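Local coordinates for protein TP_0956 (Treponema pallidum subsp. pallidum, PDB 3U64) that probably serves as the tetratricopeptide-repeat-like T-component of a TRAP transporter, a lipoprotein that is likely to work through contacts with partner proteins, at residues 54-59 / 110-115; 75-80 / 155-160; 119-122 / 127-130. All blocks are in the same frame, centred on the assembly; numbering follows the deposited sequence.

Contact 1. Residues 54-59 / 110-115; sequences VYEALH and YLRGAR
E56 and R112 both carry CG anti to the backbone N, and from there E56 reaches out straight (chi2 172°), while R112 bends at chi3 (-60°) to bring its guanidinium round to the carboxylate. E56 starts out facing helix 96-124. R112 leaves its helix more to the side, and the bend carries the charge over to helix 41-61. The two chains cross at about a right angle, which confines the contact to E56 OE2 and the CD and NH1 of R112. E56 OE2 sits 3.8 Å from R112 NH1, a long salt bridge, and equally close to the CD methylene of R112. The oxygen lies well out of the guanidinium plane, with the carboxylate and guanidinium planes turned 33° apart. No N-H of R112 aims at it, so the attraction is one of charge alone. Both groups have stronger partners elsewhere. E56 OE1 forms a salt bridge with K53 and a very short, probable hydrogen bond with Y76 OH, and E56 OE2 hydrogen-bonds to Y116 OH. On the arginine, NH1 makes a weak hydrogen bond with Y76 OH, and NH2 makes salt bridges to E38 and D39 of the second subunit. The nearest backbones here, at E56 and G113, are 10.1 Å apart from CA to CA, which leaves these long side chains to span the distance between the helices. Chemically, the buried carboxylate is probably kept ionised by K53, and the positive charge of R112 would probably favour this too. The arginine thereby links a charged cluster inside one subunit to acidic residues of the next.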
loop_
_atom_site.group_PDB
_atom_site.type_symbol
_atom_site.label_atom_id
_atom_site.label_comp_id
_atom_site.label_asym_id
_atom_site.label_seq_id
_atom_site.Cartn_x
_atom_site.Cartn_y
_atom_site.Cartn_z
ATOM N N VAL A 54 -11.109 1.305 6.756
ATOM C CA VAL A 54 -11.670 0.752 7.988
ATOM C C VAL A 54 -12.500 1.775 8.754
ATOM O O VAL A 54 -13.613 1.476 9.194
ATOM C CB VAL A 54 -10.587 0.152 8.897
ATOM C CG1 VAL A 54 -11.159 -0.160 10.266
ATOM C CG2 VAL A 54 -10.015 -1.123 8.254
ATOM N N TYR A 55 -11.981 2.989 8.906
ATOM C CA TYR A 55 -12.751 4.013 9.603
ATOM C C TYR A 55 -14.028 4.289 8.844
ATOM O O TYR A 55 -15.095 4.465 9.426
ATOM C CB TYR A 55 -11.963 5.311 9.730
ATOM C CG TYR A 55 -11.076 5.357 10.946
ATOM C CD1 TYR A 55 -9.801 4.791 10.928
ATOM C CD2 TYR A 55 -11.499 5.975 12.110
ATOM C CE1 TYR A 55 -8.976 4.840 12.050
ATOM C CE2 TYR A 55 -10.681 6.031 13.237
ATOM C CZ TYR A 55 -9.422 5.465 13.199
ATOM O OH TYR A 55 -8.617 5.527 14.318
ATOM N N GLU A 56 -13.906 4.331 7.526
ATOM C CA GLU A 56 -15.042 4.620 6.699
ATOM C C GLU A 56 -16.113 3.569 6.940
ATOM O O GLU A 56 -17.283 3.908 7.092
ATOM C CB GLU A 56 -14.627 4.670 5.232
ATOM C CG GLU A 56 -15.547 5.451 4.338
ATOM C CD GLU A 56 -14.951 5.621 2.942
ATOM O OE1 GLU A 56 -13.850 5.084 2.722
ATOM O OE2 GLU A 56 -15.564 6.287 2.077
ATOM N N ALA A 57 -15.715 2.296 6.980
ATOM C CA ALA A 57 -16.676 1.217 7.205
ATOM C C ALA A 57 -17.303 1.295 8.615
ATOM O O ALA A 57 -18.506 1.097 8.790
ATOM C CB ALA A 57 -16.027 -0.152 6.969
ATOM N N LEU A 58 -16.482 1.597 9.614
ATOM C CA LEU A 58 -16.990 1.758 10.970
ATOM C C LEU A 58 -18.023 2.870 11.008
ATOM O O LEU A 58 -19.067 2.748 11.646
ATOM C CB LEU A 58 -15.853 2.068 11.937
ATOM C CG LEU A 58 -14.954 0.869 12.218
ATOM C CD1 LEU A 58 -13.877 1.213 13.240
ATOM C CD2 LEU A 58 -15.813 -0.293 12.705
ATOM N N HIS A 59 -17.736 3.955 10.305
ATOM C CA HIS A 59 -18.647 5.079 10.293
ATOM C C HIS A 59 -20.005 4.714 9.700
ATOM O O HIS A 59 -21.041 5.161 10.185
ATOM C CB HIS A 59 -18.056 6.217 9.473
ATOM C CG HIS A 59 -19.075 7.210 9.012
ATOM N ND1 HIS A 59 -19.752 8.036 9.883
ATOM C CD2 HIS A 59 -19.539 7.505 7.775
ATOM C CE1 HIS A 59 -20.583 8.805 9.203
ATOM N NE2 HIS A 59 -20.473 8.504 7.920
ATOM N N TYR A 110 -11.224 15.947 -0.505
ATOM C CA TYR A 110 -11.570 17.005 0.444
ATOM C C TYR A 110 -13.081 17.014 0.694
ATOM O O TYR A 110 -13.545 17.083 1.838
ATOM C CB TYR A 110 -11.124 18.371 -0.075
ATOM C CG TYR A 110 -9.634 18.608 0.037
ATOM C CD1 TYR A 110 -8.932 18.228 1.183
ATOM C CD2 TYR A 110 -8.922 19.208 -1.005
ATOM C CE1 TYR A 110 -7.564 18.448 1.289
ATOM C CE2 TYR A 110 -7.550 19.432 -0.903
ATOM C CZ TYR A 110 -6.881 19.054 0.245
ATOM O OH TYR A 110 -5.535 19.263 0.360
ATOM N N LEU A 111 -13.844 16.912 -0.388
ATOM C CA LEU A 111 -15.275 17.048 -0.297
ATOM C C LEU A 111 -15.885 15.838 0.386
ATOM O O LEU A 111 -16.849 15.979 1.138
ATOM C CB LEU A 111 -15.886 17.242 -1.676
ATOM C CG LEU A 111 -15.632 18.576 -2.372
ATOM C CD1 LEU A 111 -16.095 18.480 -3.818
ATOM C CD2 LEU A 111 -16.353 19.700 -1.682
ATOM N N ARG A 112 -15.335 14.652 0.133
ATOM C CA ARG A 112 -15.832 13.451 0.806
ATOM C C ARG A 112 -15.542 13.591 2.295
ATOM O O ARG A 112 -16.390 13.280 3.131
ATOM C CB ARG A 112 -15.180 12.178 0.242
ATOM C CG ARG A 112 -15.622 10.865 0.920
ATOM C CD ARG A 112 -14.708 9.689 0.561
ATOM N NE ARG A 112 -14.687 9.447 -0.881
ATOM C CZ ARG A 112 -14.040 8.448 -1.477
ATOM N NH1 ARG A 112 -13.351 7.571 -0.767
ATOM N NH2 ARG A 112 -14.082 8.327 -2.792
ATOM N N GLY A 113 -14.331 14.059 2.609
ATOM C CA GLY A 113 -13.920 14.300 3.980
ATOM C C GLY A 113 -14.812 15.326 4.654
ATOM O O GLY A 113 -15.291 15.107 5.770
ATOM N N ALA A 114 -15.071 16.440 3.975
ATOM C CA ALA A 114 -15.914 17.478 4.582
ATOM C C ALA A 114 -17.320 16.969 4.859
ATOM O O ALA A 114 -17.914 17.302 5.886
ATOM C CB ALA A 114 -15.967 18.717 3.726
ATOM N N ARG A 115 -17.843 16.156 3.941
ATOM C CA ARG A 115 -19.202 15.643 4.047
ATOM C C ARG A 115 -19.334 14.587 5.147
ATOM O O ARG A 115 -20.376 14.483 5.803
ATOM C CB ARG A 115 -19.668 15.068 2.704
ATOM C CG ARG A 115 -19.830 16.119 1.628
ATOM C CD ARG A 115 -20.280 15.544 0.287
ATOM N NE ARG A 115 -19.924 16.466 -0.791
ATOM C CZ ARG A 115 -20.383 16.391 -2.035
ATOM N NH1 ARG A 115 -21.240 15.431 -2.369
ATOM N NH2 ARG A 115 -19.995 17.285 -2.939
#

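Contact 2. Residues 75-80 / 155-160; sequences LYIMYA and LYWVGT
M78 and W157 make a Met-aromatic contact in the interface where helix 66-89 packs against helix 152-166. The two short segments run at 45° to one another, with axes 10.5 Å apart at closest approach, and neither side offers a charge. M78 SD stands 4.9 Å from the centroid of the W157 six-membered ring and 51° off its normal, an oblique approach rather than a seat over the face. Ahead of the sulfur, M78 CG touches W157 CH2 at 3.6 Å, the two side chains crossing at about a right angle. I77 takes the next stretch of the indole rim: its CG2 lies in the ring plane at the edge, 3.7 Å from W157 CZ3. The other branch has CG1 anti to the carbonyl carbon (chi1 -67°), and the extended chain beyond it takes CD1 alongside W157 CE3 to rest 3.3 Å from W157 O. On one face of the indole lies Y156 CE2 of the same helix. One turn further on, T160 folds its hydroxyl back to its own helix, OG1 giving a 2.7 Å bond to Y156 O, and so turns a methyl toward I77. V158 points away, onto A117 and M185, while L155 packs on L121, M185 and A189. Such layered, obliquely crossing helices with apolar contacts are consistent with the all-helical superhelix of the TPR clan.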
loop_
_atom_site.group_PDB
_atom_site.type_symbol
_atom_site.label_atom_id
_atom_site.label_comp_id
_atom_site.label_asym_id
_atom_site.label_seq_id
_atom_site.Cartn_x
_atom_site.Cartn_y
_atom_site.Cartn_z
ATOM N N LEU A 75 -9.481 12.431 8.548
ATOM C CA LEU A 75 -8.520 11.540 7.920
ATOM C C LEU A 75 -8.451 11.722 6.401
ATOM O O LEU A 75 -7.354 11.801 5.825
ATOM C CB LEU A 75 -8.897 10.104 8.241
ATOM C CG LEU A 75 -7.753 9.210 8.660
ATOM C CD1 LEU A 75 -6.766 9.976 9.523
ATOM C CD2 LEU A 75 -8.325 8.015 9.395
ATOM N N TYR A 76 -9.615 11.754 5.753
ATOM C CA TYR A 76 -9.671 11.995 4.312
ATOM C C TYR A 76 -9.057 13.338 3.951
ATOM O O TYR A 76 -8.296 13.431 2.983
ATOM C CB TYR A 76 -11.101 11.883 3.774
ATOM C CG TYR A 76 -11.396 10.477 3.304
ATOM C CD1 TYR A 76 -12.110 9.589 4.105
ATOM C CD2 TYR A 76 -10.895 10.014 2.091
ATOM C CE1 TYR A 76 -12.352 8.290 3.695
ATOM C CE2 TYR A 76 -11.122 8.710 1.667
ATOM C CZ TYR A 76 -11.857 7.852 2.478
ATOM O OH TYR A 76 -12.089 6.554 2.085
ATOM N N ILE A 77 -9.361 14.369 4.738
ATOM C CA ILE A 77 -8.844 15.714 4.447
ATOM C C ILE A 77 -7.313 15.801 4.600
ATOM O O ILE A 77 -6.624 16.398 3.759
ATOM C CB ILE A 77 -9.539 16.800 5.307
ATOM C CG1 ILE A 77 -11.010 16.909 4.904
ATOM C CG2 ILE A 77 -8.850 18.158 5.123
ATOM C CD1 ILE A 77 -11.868 17.600 5.915
ATOM N N MET A 78 -6.778 15.177 5.649
ATOM C CA MET A 78 -5.329 15.166 5.876
ATOM C C MET A 78 -4.620 14.322 4.834
ATOM O O MET A 78 -3.581 14.717 4.302
ATOM C CB MET A 78 -5.012 14.639 7.268
ATOM C CG MET A 78 -5.773 15.394 8.345
ATOM S SD MET A 78 -5.256 14.922 10.010
ATOM C CE MET A 78 -3.712 15.838 10.121
ATOM N N TYR A 79 -5.173 13.148 4.553
ATOM C CA TYR A 79 -4.641 12.353 3.469
ATOM C C TYR A 79 -4.681 13.137 2.155
ATOM O O TYR A 79 -3.692 13.186 1.425
ATOM C CB TYR A 79 -5.423 11.061 3.309
ATOM C CG TYR A 79 -4.851 10.178 2.247
ATOM C CD1 TYR A 79 -3.761 9.365 2.520
ATOM C CD2 TYR A 79 -5.395 10.156 0.962
ATOM C CE1 TYR A 79 -3.219 8.546 1.553
ATOM C CE2 TYR A 79 -4.868 9.336 -0.017
ATOM C CZ TYR A 79 -3.773 8.531 0.285
ATOM O OH TYR A 79 -3.226 7.716 -0.683
ATOM N N ALA A 80 -5.820 13.743 1.841
ATOM C CA ALA A 80 -5.925 14.442 0.561
ATOM C C ALA A 80 -4.813 15.475 0.428
ATOM O O ALA A 80 -4.214 15.628 -0.630
ATOM C CB ALA A 80 -7.276 15.100 0.411
ATOM N N LEU A 155 -16.811 21.911 13.118
ATOM C CA LEU A 155 -16.895 23.129 12.316
ATOM C C LEU A 155 -15.587 23.350 11.568
ATOM O O LEU A 155 -15.563 23.685 10.371
ATOM C CB LEU A 155 -17.215 24.335 13.223
ATOM C CG LEU A 155 -18.645 24.251 13.749
ATOM C CD1 LEU A 155 -18.931 25.280 14.827
ATOM C CD2 LEU A 155 -19.613 24.406 12.600
ATOM N N TYR A 156 -14.492 23.144 12.289
ATOM C CA TYR A 156 -13.162 23.401 11.759
ATOM C C TYR A 156 -12.871 22.488 10.575
ATOM O O TYR A 156 -12.392 22.951 9.549
ATOM C CB TYR A 156 -12.091 23.218 12.847
ATOM C CG TYR A 156 -10.669 23.138 12.288
ATOM C CD1 TYR A 156 -10.034 24.264 11.780
ATOM C CD2 TYR A 156 -9.972 21.934 12.260
ATOM C CE1 TYR A 156 -8.756 24.199 11.254
ATOM C CE2 TYR A 156 -8.683 21.857 11.732
ATOM C CZ TYR A 156 -8.082 22.992 11.225
ATOM O OH TYR A 156 -6.806 22.937 10.697
ATOM N N TRP A 157 -13.156 21.193 10.728
ATOM C CA TRP A 157 -12.818 20.215 9.703
ATOM C C TRP A 157 -13.709 20.328 8.462
ATOM O O TRP A 157 -13.213 20.295 7.341
ATOM C CB TRP A 157 -12.757 18.789 10.287
ATOM C CG TRP A 157 -11.427 18.589 10.992
ATOM C CD1 TRP A 157 -11.204 18.528 12.336
ATOM C CD2 TRP A 157 -10.133 18.508 10.365
ATOM N NE1 TRP A 157 -9.858 18.375 12.583
ATOM C CE2 TRP A 157 -9.179 18.383 11.396
ATOM C CE3 TRP A 157 -9.698 18.517 9.034
ATOM C CZ2 TRP A 157 -7.806 18.249 11.135
ATOM C CZ3 TRP A 157 -8.324 18.401 8.776
ATOM C CH2 TRP A 157 -7.399 18.271 9.826
ATOM N N VAL A 158 -15.010 20.526 8.673
ATOM C CA VAL A 158 -15.952 20.734 7.575
ATOM C C VAL A 158 -15.567 21.983 6.786
ATOM O O VAL A 158 -15.410 21.930 5.562
ATOM C CB VAL A 158 -17.418 20.870 8.083
ATOM C CG1 VAL A 158 -18.326 21.279 6.955
ATOM C CG2 VAL A 158 -17.894 19.559 8.688
ATOM N N GLY A 159 -15.391 23.099 7.492
ATOM C CA GLY A 159 -15.019 24.346 6.847
ATOM C C GLY A 159 -13.697 24.197 6.099
ATOM O O GLY A 159 -13.541 24.681 4.965
ATOM N N THR A 160 -12.734 23.533 6.733
ATOM C CA THR A 160 -11.419 23.353 6.096
ATOM C C THR A 160 -11.525 22.505 4.834
ATOM O O THR A 160 -10.921 22.833 3.823
ATOM C CB THR A 160 -10.428 22.715 7.049
ATOM O OG1 THR A 160 -10.223 23.596 8.165
ATOM C CG2 THR A 160 -9.083 22.413 6.358
#

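Contact 3. Residues 119-122 / 127-130; sequences SSLE and GFTR. With SO4 (sulfate ion), chain C.
The F128 ring has L121 CB directly over the centre of one face, a CH-pi contact 3.9 Å from the centroid and 5° off the ring normal. L121 CD1 reaches out beside it to F128 CZ at 3.7 Å, and V143, L144 and C147 also pack on this phenylalanine. The other flat group is the E122 carboxylate, gripped at both oxygens by the start of helix 128-132. T129 N meets OE1 nearly along the C-O bond at 2.8 Å, while T129 OG1 gives the same oxygen a 2.9 Å bond from 51° out of the carboxylate plane. OE2 accepts from G127 N at 2.8 Å, out of the plane on the opposite face from T129 OG1. A bend at chi2 (71°), after CG leaves anti to the backbone N, turns the carboxylate back over this helix start. Water 1 joins in on the T129 OG1 side, donating to E122 OE2 and accepting from R130 N. With three direct bonds the carboxylate can hardly rotate, and the N-H groups of a helix start would probably favour its negative charge. G127, the N-cap residue, has a positive phi, a conformation readily adopted by glycine. The end of the extended R130 chain leads off to a sulfate ion, probably from the crystallisation liquor, and holds it through weak bonds from NE and NH2; the closest is R130 NE to sulfate O2, 2.9 Å. R139 binds the same ion. Taken together, this is a short turn linking two consecutive helices, in which a glutamate near the end of helix 96-124 binds the N-terminal turn of helix 128-132, with L121 packed on the F128 ring beside it.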
loop_
_atom_site.group_PDB
_atom_site.type_symbol
_atom_site.label_atom_id
_atom_site.label_comp_id
_atom_site.label_asym_id
_atom_site.label_seq_id
_atom_site.Cartn_x
_atom_site.Cartn_y
_atom_site.Cartn_z
ATOM N N SER A 119 -21.532 15.093 8.839
ATOM C CA SER A 119 -22.587 14.221 9.371
ATOM C C SER A 119 -22.558 14.178 10.902
ATOM O O SER A 119 -23.554 13.849 11.533
ATOM C CB SER A 119 -22.605 12.830 8.730
ATOM O OG SER A 119 -21.395 12.138 8.953
ATOM N N SER A 120 -21.426 14.543 11.497
ATOM C CA SER A 120 -21.378 14.762 12.941
ATOM C C SER A 120 -22.308 15.920 13.340
ATOM O O SER A 120 -23.072 15.787 14.287
ATOM C CB SER A 120 -19.939 14.994 13.424
ATOM O OG SER A 120 -19.894 15.711 14.650
ATOM N N LEU A 121 -22.268 17.039 12.609
ATOM C CA LEU A 121 -23.218 18.135 12.851
ATOM C C LEU A 121 -24.660 17.724 12.548
ATOM O O LEU A 121 -25.584 18.053 13.303
ATOM C CB LEU A 121 -22.827 19.417 12.088
ATOM C CG LEU A 121 -21.547 20.047 12.666
ATOM C CD1 LEU A 121 -20.935 21.107 11.777
ATOM C CD2 LEU A 121 -21.807 20.604 14.047
ATOM N N GLU A 122 -24.855 16.978 11.468
ATOM C CA GLU A 122 -26.197 16.538 11.106
ATOM C C GLU A 122 -26.819 15.607 12.158
ATOM O O GLU A 122 -28.031 15.638 12.399
ATOM C CB GLU A 122 -26.208 15.858 9.734
ATOM C CG GLU A 122 -27.622 15.466 9.266
ATOM C CD GLU A 122 -28.470 16.677 8.881
ATOM O OE1 GLU A 122 -27.900 17.777 8.702
ATOM O OE2 GLU A 122 -29.709 16.530 8.753
ATOM N N GLY A 127 -31.303 18.354 10.223
ATOM C CA GLY A 127 -31.742 19.411 9.324
ATOM C C GLY A 127 -30.653 20.452 9.140
ATOM O O GLY A 127 -30.816 21.410 8.375
ATOM N N PHE A 128 -29.539 20.243 9.842
ATOM C CA PHE A 128 -28.401 21.166 9.834
ATOM C C PHE A 128 -27.888 21.440 8.419
ATOM O O PHE A 128 -27.564 22.582 8.073
ATOM C CB PHE A 128 -27.252 20.615 10.697
ATOM C CG PHE A 128 -26.064 21.558 10.808
ATOM C CD1 PHE A 128 -25.863 22.304 11.967
ATOM C CD2 PHE A 128 -25.145 21.688 9.756
ATOM C CE1 PHE A 128 -24.767 23.189 12.075
ATOM C CE2 PHE A 128 -24.047 22.559 9.856
ATOM C CZ PHE A 128 -23.858 23.311 11.012
ATOM N N THR A 129 -27.796 20.380 7.618
ATOM C CA THR A 129 -27.266 20.475 6.259
ATOM C C THR A 129 -28.151 21.306 5.327
ATOM O O THR A 129 -27.648 22.074 4.511
ATOM C CB THR A 129 -27.041 19.073 5.646
ATOM O OG1 THR A 129 -26.133 18.339 6.475
ATOM C CG2 THR A 129 -26.452 19.198 4.244
ATOM N N ARG A 130 -29.465 21.145 5.449
ATOM C CA ARG A 130 -30.407 21.905 4.641
ATOM C C ARG A 130 -30.335 23.387 5.016
ATOM O O ARG A 130 -30.369 24.269 4.154
ATOM C CB ARG A 130 -31.824 21.376 4.844
ATOM C CG ARG A 130 -32.796 21.721 3.719
ATOM C CD ARG A 130 -33.999 20.777 3.732
ATOM N NE ARG A 130 -34.852 20.885 2.545
ATOM C CZ ARG A 130 -34.662 20.208 1.414
ATOM N NH1 ARG A 130 -33.630 19.377 1.297
ATOM N NH2 ARG A 130 -35.502 20.366 0.395
HETATM S S SO4 C . -35.661 24.302 1.817
HETATM O O1 SO4 C . -36.639 25.367 2.031
HETATM O O2 SO4 C . -35.364 23.654 3.097
HETATM O O3 SO4 C . -36.242 23.314 0.915
HETATM O O4 SO4 C . -34.445 24.864 1.218
HETATM O O HOH W 1 -30.584 18.356 6.423
#

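How the contacts relate
Contact 2 lies deepest, about 6 Å from the centre of the chain, and is apolar; contact 1, about 16 Å out, is ionic, and contact 3, about 20 Å out, mixes a carboxylate-bound helix start with an apolar pair. Helix 96-124 serves both outer contacts, whereas contact 2 joins helices 66-89 and 152-166. The three interlock: Y76 of contact 2 probably hydrogen-bonds E56 of contact 1, Y110 packs on I77 and A80, H59 meets S119, and L155 lies against L121. Contacts 1 and 2 both border the second subunit, the former largely through charges and the latter through Y76 and Y79 packed on L43 of the second subunit. In contact 3 the bonds stay within one chain, apart from a bound sulfate.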